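Local coordinates for escrt-iii (Sulfolobus solfataricus, PDB 2XVC), which acts in archaeal cell division as an ESCRT-III protein, here through its winged-helix domain, which probably serves in recruitment to membranes, at residues 10-15 with 50-55; 27-32 with 37-42. All blocks are in the same frame, centred on the assembly; numbering follows the deposited sequence.

Contact 1: residues 10-15 with 50-55; sequences ITEREL and KNKGLI
A single salt bridge at the surface, between Glu12 and Lys52, ties the first turn of helix 12-21 to the loop that leaves helix 39-51. Lys52 NZ donates to Glu12 OE1 at 2.8 Å, reaching it on the syn side, 23° out of the carboxylate plane. The backbones are far apart, with Glu12 CA 10.2 Å from Leu54 CA, so two long, charged side chains suit the span. Both run extended beyond CG and cross at about a right angle; Lys52 CG stands beside its backbone N (chi1 -71°), from where the chain reaches across to the glutamate. The Glu12 side chain also touches Leu45 and Ala48 of helix 39-51. In this winged-helix domain the bridge joins two helix ends, each with a classical signal. Thr11 and Glu14 form a capping box: Glu14 N donates to Thr11 OG1 at 3.1 Å, and Thr11 N returns a bond to Glu14 OE1 at 2.8 Å, through the anti lone pair. At the C-terminal end of helix 39-51 Gly53 closes the helix in a Schellman motif, where its phi of 65° is easy for a residue without a side chain. Its N bonds to Lys50 O at 2.9 Å.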
loop_
_atom_site.group_PDB
_atom_site.type_symbol
_atom_site.label_atom_id
_atom_site.label_comp_id
_atom_site.label_asym_id
_atom_site.label_seq_id
_atom_site.Cartn_x
_atom_site.Cartn_y
_atom_site.Cartn_z
ATOM N N ILE A 10 -4.295 5.193 8.076
ATOM C CA ILE A 10 -4.775 5.733 6.810
ATOM C C ILE A 10 -5.878 4.838 6.244
ATOM O O ILE A 10 -6.038 3.695 6.673
ATOM C CB ILE A 10 -3.630 5.930 5.777
ATOM C CG1 ILE A 10 -2.875 4.618 5.533
ATOM C CG2 ILE A 10 -2.684 7.073 6.212
ATOM C CD1 ILE A 10 -2.007 4.643 4.286
ATOM N N THR A 11 -6.639 5.368 5.291
ATOM C CA THR A 11 -7.704 4.609 4.635
ATOM C C THR A 11 -7.167 3.875 3.403
ATOM O O THR A 11 -6.105 4.223 2.871
ATOM C CB THR A 11 -8.848 5.532 4.181
ATOM O OG1 THR A 11 -8.352 6.442 3.193
ATOM C CG2 THR A 11 -9.426 6.325 5.369
ATOM N N GLU A 12 -7.918 2.876 2.944
ATOM C CA GLU A 12 -7.593 2.151 1.720
ATOM C C GLU A 12 -7.481 3.092 0.526
ATOM O O GLU A 12 -6.600 2.926 -0.322
ATOM C CB GLU A 12 -8.647 1.082 1.437
ATOM C CG GLU A 12 -8.706 -0.012 2.487
ATOM C CD GLU A 12 -9.852 -0.988 2.267
ATOM O OE1 GLU A 12 -10.339 -1.096 1.118
ATOM O OE2 GLU A 12 -10.256 -1.654 3.249
ATOM N N ARG A 13 -8.381 4.078 0.478
ATOM C CA ARG A 13 -8.429 5.075 -0.587
ATOM C C ARG A 13 -7.156 5.918 -0.614
ATOM O O ARG A 13 -6.603 6.181 -1.684
ATOM C CB ARG A 13 -9.669 5.975 -0.426
ATOM C CG ARG A 13 -9.918 6.936 -1.590
ATOM C CD ARG A 13 -10.505 6.202 -2.791
ATOM N NE ARG A 13 -10.004 6.732 -4.059
ATOM C CZ ARG A 13 -10.111 6.110 -5.233
ATOM N NH1 ARG A 13 -10.705 4.923 -5.319
ATOM N NH2 ARG A 13 -9.620 6.675 -6.331
ATOM N N GLU A 14 -6.702 6.334 0.569
ATOM C CA GLU A 14 -5.449 7.074 0.704
ATOM C C GLU A 14 -4.258 6.262 0.198
ATOM O O GLU A 14 -3.428 6.775 -0.555
ATOM C CB GLU A 14 -5.224 7.511 2.153
ATOM C CG GLU A 14 -6.021 8.752 2.539
ATOM C CD GLU A 14 -5.966 9.054 4.026
ATOM O OE1 GLU A 14 -6.177 8.129 4.847
ATOM O OE2 GLU A 14 -5.711 10.225 4.373
ATOM N N LEU A 15 -4.188 4.993 0.592
ATOM C CA LEU A 15 -3.095 4.141 0.128
ATOM C C LEU A 15 -3.132 3.963 -1.391
ATOM O O LEU A 15 -2.096 4.075 -2.052
ATOM C CB LEU A 15 -3.078 2.789 0.847
ATOM C CG LEU A 15 -1.892 1.886 0.472
ATOM C CD1 LEU A 15 -0.567 2.569 0.775
ATOM C CD2 LEU A 15 -1.979 0.544 1.173
ATOM N N LYS A 50 -6.324 -5.695 -2.680
ATOM C CA LYS A 50 -6.141 -6.855 -3.542
ATOM C C LYS A 50 -7.413 -7.701 -3.608
ATOM O O LYS A 50 -7.851 -8.086 -4.693
ATOM C CB LYS A 50 -4.964 -7.701 -3.054
ATOM C CG LYS A 50 -4.545 -8.800 -4.017
ATOM C CD LYS A 50 -3.413 -9.654 -3.453
ATOM C CE LYS A 50 -3.949 -10.769 -2.566
ATOM N NZ LYS A 50 -2.869 -11.720 -2.171
ATOM N N ASN A 51 -8.008 -7.969 -2.447
ATOM C CA ASN A 51 -9.214 -8.794 -2.363
ATOM C C ASN A 51 -10.459 -8.132 -2.958
ATOM O O ASN A 51 -11.388 -8.821 -3.366
ATOM C CB ASN A 51 -9.459 -9.273 -0.924
ATOM C CG ASN A 51 -8.358 -10.211 -0.417
ATOM O OD1 ASN A 51 -7.688 -10.896 -1.198
ATOM N ND2 ASN A 51 -8.169 -10.239 0.898
ATOM N N LYS A 52 -10.463 -6.802 -3.034
ATOM C CA LYS A 52 -11.512 -6.069 -3.747
ATOM C C LYS A 52 -11.246 -5.968 -5.251
ATOM O O LYS A 52 -12.018 -5.340 -5.980
ATOM C CB LYS A 52 -11.694 -4.670 -3.155
ATOM C CG LYS A 52 -12.329 -4.664 -1.780
ATOM C CD LYS A 52 -12.396 -3.257 -1.224
ATOM C CE LYS A 52 -12.735 -3.297 0.251
ATOM N NZ LYS A 52 -12.965 -1.934 0.776
ATOM N N GLY A 53 -10.152 -6.582 -5.705
ATOM C CA GLY A 53 -9.742 -6.547 -7.110
ATOM C C GLY A 53 -9.347 -5.169 -7.626
ATOM O O GLY A 53 -9.423 -4.906 -8.827
ATOM N N LEU A 54 -8.924 -4.290 -6.719
ATOM C CA LEU A 54 -8.557 -2.922 -7.081
ATOM C C LEU A 54 -7.095 -2.791 -7.524
ATOM O O LEU A 54 -6.754 -1.893 -8.298
ATOM C CB LEU A 54 -8.859 -1.960 -5.928
ATOM C CG LEU A 54 -10.338 -1.699 -5.618
ATOM C CD1 LEU A 54 -10.492 -0.888 -4.338
ATOM C CD2 LEU A 54 -11.037 -0.997 -6.785
ATOM N N ILE A 55 -6.244 -3.689 -7.028
ATOM C CA ILE A 55 -4.821 -3.702 -7.381
ATOM C C ILE A 55 -4.354 -5.098 -7.791
ATOM O O ILE A 55 -4.918 -6.096 -7.349
ATOM C CB ILE A 55 -3.923 -3.172 -6.226
ATOM C CG1 ILE A 55 -3.999 -4.076 -4.986
ATOM C CG2 ILE A 55 -4.295 -1.727 -5.872
ATOM C CD1 ILE A 55 -2.994 -3.717 -3.885
#

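Contact 2: residues 27-32 with 37-42; sequences DIEHFS and VEKQEV. With CD (cadmium ion), chain C.
The Phe31 ring is met obliquely by two valine methyls on opposite sides of its plane: Val42 CG2 lies 3.7 Å from Phe31 CD1, and Val37 CG2 approaches CE1. Beyond the two segments, Tyr18 packs edge-to-face with this ring, and Tyr35 meets it with the planes at about 30°. Phe31 CG is anti to the backbone N (chi1 -173°), which swings the ring toward the valines; a broad apolar ring suits this buried place between compact beta-branched neighbours. Beside it, Ile28 slides past Val42 in the opposite direction, and its CG2 lies 3.7 Å from Lys39 CE. The second flat group, the Glu29 carboxylate, takes Lys39 NZ on OE1 at 2.8 Å, the ammonium coming nearly along the C-O axis. Lys39 bends at chi3 (69°), so that its aliphatic part passes over Ile28 while its amine reaches the glutamate and also donates to the backbone of the bound peptide. With an alanine in place of Lys39, Glu29 would probably lose its positive mate, Ile28 CG2 the methylenes beside it, and the peptide a hydrogen bond. Ser32, small enough for the close approach near the turn, donates from OG to Val37 O at 2.7 Å. Glu38, at the N-cap position of helix 39-51, starts its side chain away from segment 27-32 and binds a cadmium ion through OE1 at 2.6 Å, with water 1 at 2.7 Å from the metal; His6, apparently of a purification tag, also binds it, and His7 N donates to Glu38 OE2. Asp27, at the N-cap of helix 28-35, accepts from His30 N on OD1. Two helices, 28-35 and 39-51, joined by a short turn over an apolar interface, are the helix-turn-helix unit of the winged-helix fold.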
loop_
_atom_site.group_PDB
_atom_site.type_symbol
_atom_site.label_atom_id
_atom_site.label_comp_id
_atom_site.label_asym_id
_atom_site.label_seq_id
_atom_site.Cartn_x
_atom_site.Cartn_y
_atom_site.Cartn_z
ATOM N N ASP A 27 7.200 0.891 -1.398
ATOM C CA ASP A 27 8.255 0.319 -0.576
ATOM C C ASP A 27 7.721 0.348 0.847
ATOM O O ASP A 27 7.681 1.404 1.477
ATOM C CB ASP A 27 9.534 1.157 -0.743
ATOM C CG ASP A 27 10.679 0.702 0.156
ATOM O OD1 ASP A 27 10.450 0.052 1.194
ATOM O OD2 ASP A 27 11.836 1.024 -0.182
ATOM N N ILE A 28 7.281 -0.807 1.344
ATOM C CA ILE A 28 6.605 -0.857 2.633
ATOM C C ILE A 28 7.495 -0.320 3.755
ATOM O O ILE A 28 7.028 0.435 4.611
ATOM C CB ILE A 28 6.056 -2.258 2.964
ATOM C CG1 ILE A 28 4.986 -2.657 1.937
ATOM C CG2 ILE A 28 5.468 -2.281 4.368
ATOM C CD1 ILE A 28 4.229 -3.941 2.268
ATOM N N GLU A 29 8.777 -0.680 3.723
ATOM C CA GLU A 29 9.740 -0.179 4.711
ATOM C C GLU A 29 9.797 1.354 4.694
ATOM O O GLU A 29 9.587 1.996 5.723
ATOM C CB GLU A 29 11.131 -0.786 4.461
ATOM C CG GLU A 29 12.157 -0.561 5.585
ATOM C CD GLU A 29 11.773 -1.239 6.904
ATOM O OE1 GLU A 29 11.113 -2.306 6.879
ATOM O OE2 GLU A 29 12.140 -0.702 7.975
ATOM N N HIS A 30 10.068 1.925 3.521
ATOM C CA HIS A 30 10.111 3.374 3.325
ATOM C C HIS A 30 8.788 4.045 3.725
ATOM O O HIS A 30 8.790 5.022 4.476
ATOM C CB HIS A 30 10.469 3.689 1.867
ATOM C CG HIS A 30 10.457 5.149 1.528
ATOM N ND1 HIS A 30 11.504 5.992 1.829
ATOM C CD2 HIS A 30 9.532 5.911 0.892
ATOM C CE1 HIS A 30 11.222 7.212 1.405
ATOM N NE2 HIS A 30 10.030 7.190 0.835
ATOM N N PHE A 31 7.666 3.503 3.245
ATOM C CA PHE A 31 6.345 4.073 3.518
ATOM C C PHE A 31 6.035 4.108 5.010
ATOM O O PHE A 31 5.531 5.109 5.520
ATOM C CB PHE A 31 5.252 3.309 2.766
ATOM C CG PHE A 31 3.891 3.942 2.861
ATOM C CD1 PHE A 31 3.019 3.601 3.891
ATOM C CD2 PHE A 31 3.484 4.880 1.920
ATOM C CE1 PHE A 31 1.755 4.190 3.990
ATOM C CE2 PHE A 31 2.222 5.476 2.004
ATOM C CZ PHE A 31 1.357 5.126 3.039
ATOM N N SER A 32 6.336 3.011 5.701
ATOM C CA SER A 32 6.117 2.918 7.137
ATOM C C SER A 32 6.947 3.968 7.879
ATOM O O SER A 32 6.460 4.614 8.800
ATOM C CB SER A 32 6.479 1.523 7.642
ATOM O OG SER A 32 6.304 1.445 9.046
ATOM N N VAL A 37 2.832 4.666 9.478
ATOM C CA VAL A 37 1.882 3.550 9.514
ATOM C C VAL A 37 2.651 2.254 9.786
ATOM O O VAL A 37 3.662 1.998 9.140
ATOM C CB VAL A 37 1.119 3.422 8.165
ATOM C CG1 VAL A 37 -0.012 2.403 8.271
ATOM C CG2 VAL A 37 0.566 4.768 7.719
ATOM N N GLU A 38 2.179 1.441 10.734
ATOM C CA GLU A 38 2.801 0.133 11.013
ATOM C C GLU A 38 2.873 -0.719 9.757
ATOM O O GLU A 38 1.937 -0.715 8.961
ATOM C CB GLU A 38 2.012 -0.638 12.075
ATOM C CG GLU A 38 1.959 0.026 13.440
ATOM C CD GLU A 38 3.317 0.493 13.891
ATOM O OE1 GLU A 38 4.248 -0.344 13.924
ATOM O OE2 GLU A 38 3.461 1.698 14.198
ATOM N N LYS A 39 3.976 -1.446 9.584
ATOM C CA LYS A 39 4.157 -2.309 8.411
ATOM C C LYS A 39 2.991 -3.279 8.223
ATOM O O LYS A 39 2.518 -3.467 7.104
ATOM C CB LYS A 39 5.486 -3.081 8.471
ATOM C CG LYS A 39 6.722 -2.218 8.214
ATOM C CD LYS A 39 7.996 -3.047 7.955
ATOM C CE LYS A 39 7.928 -3.807 6.608
ATOM N NZ LYS A 39 9.267 -4.162 6.033
ATOM N N GLN A 40 2.521 -3.878 9.316
ATOM C CA GLN A 40 1.420 -4.846 9.240
ATOM C C GLN A 40 0.086 -4.179 8.899
ATOM O O GLN A 40 -0.797 -4.816 8.329
ATOM C CB GLN A 40 1.322 -5.712 10.513
ATOM C CG GLN A 40 0.927 -4.967 11.792
ATOM C CD GLN A 40 2.115 -4.359 12.561
ATOM O OE1 GLN A 40 3.264 -4.327 12.077
ATOM N NE2 GLN A 40 1.832 -3.864 13.771
ATOM N N GLU A 41 -0.049 -2.897 9.237
ATOM C CA GLU A 41 -1.224 -2.132 8.832
ATOM C C GLU A 41 -1.201 -1.826 7.325
ATOM O O GLU A 41 -2.237 -1.886 6.666
ATOM C CB GLU A 41 -1.380 -0.857 9.673
ATOM C CG GLU A 41 -2.564 0.046 9.276
ATOM C CD GLU A 41 -3.934 -0.628 9.408
ATOM O OE1 GLU A 41 -4.077 -1.579 10.215
ATOM O OE2 GLU A 41 -4.877 -0.191 8.704
ATOM N N VAL A 42 -0.020 -1.519 6.785
ATOM C CA VAL A 42 0.143 -1.329 5.336
ATOM C C VAL A 42 -0.219 -2.620 4.595
ATOM O O VAL A 42 -0.966 -2.593 3.623
ATOM C CB VAL A 42 1.580 -0.867 4.959
ATOM C CG1 VAL A 42 1.742 -0.754 3.446
ATOM C CG2 VAL A 42 1.898 0.466 5.611
HETATM CD CD CD C . 6.185 1.117 14.735
HETATM O O HOH W 1 8.357 -0.506 14.671
#

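In the fold
Along the chain the segments come in the order 10-15, 27-32, 37-42, 50-55, so contact 1 encloses contact 2. Their centres lie 14 Å apart, on opposite sides of the chain's centre, and helix 39-51 spans them, giving its start to contact 2 and its end to contact 1. The two also meet directly: Ile10 and Leu15 pack on Phe31, which draws helix 12-21 into a common three-helix core. Strands 25-27 and 55-58, one ending in contact 2 and one starting in contact 1, both pair in parallel with the bound peptide. Each contact thus borders a strand that takes up the peptide, which is consistent with a role in recruitment.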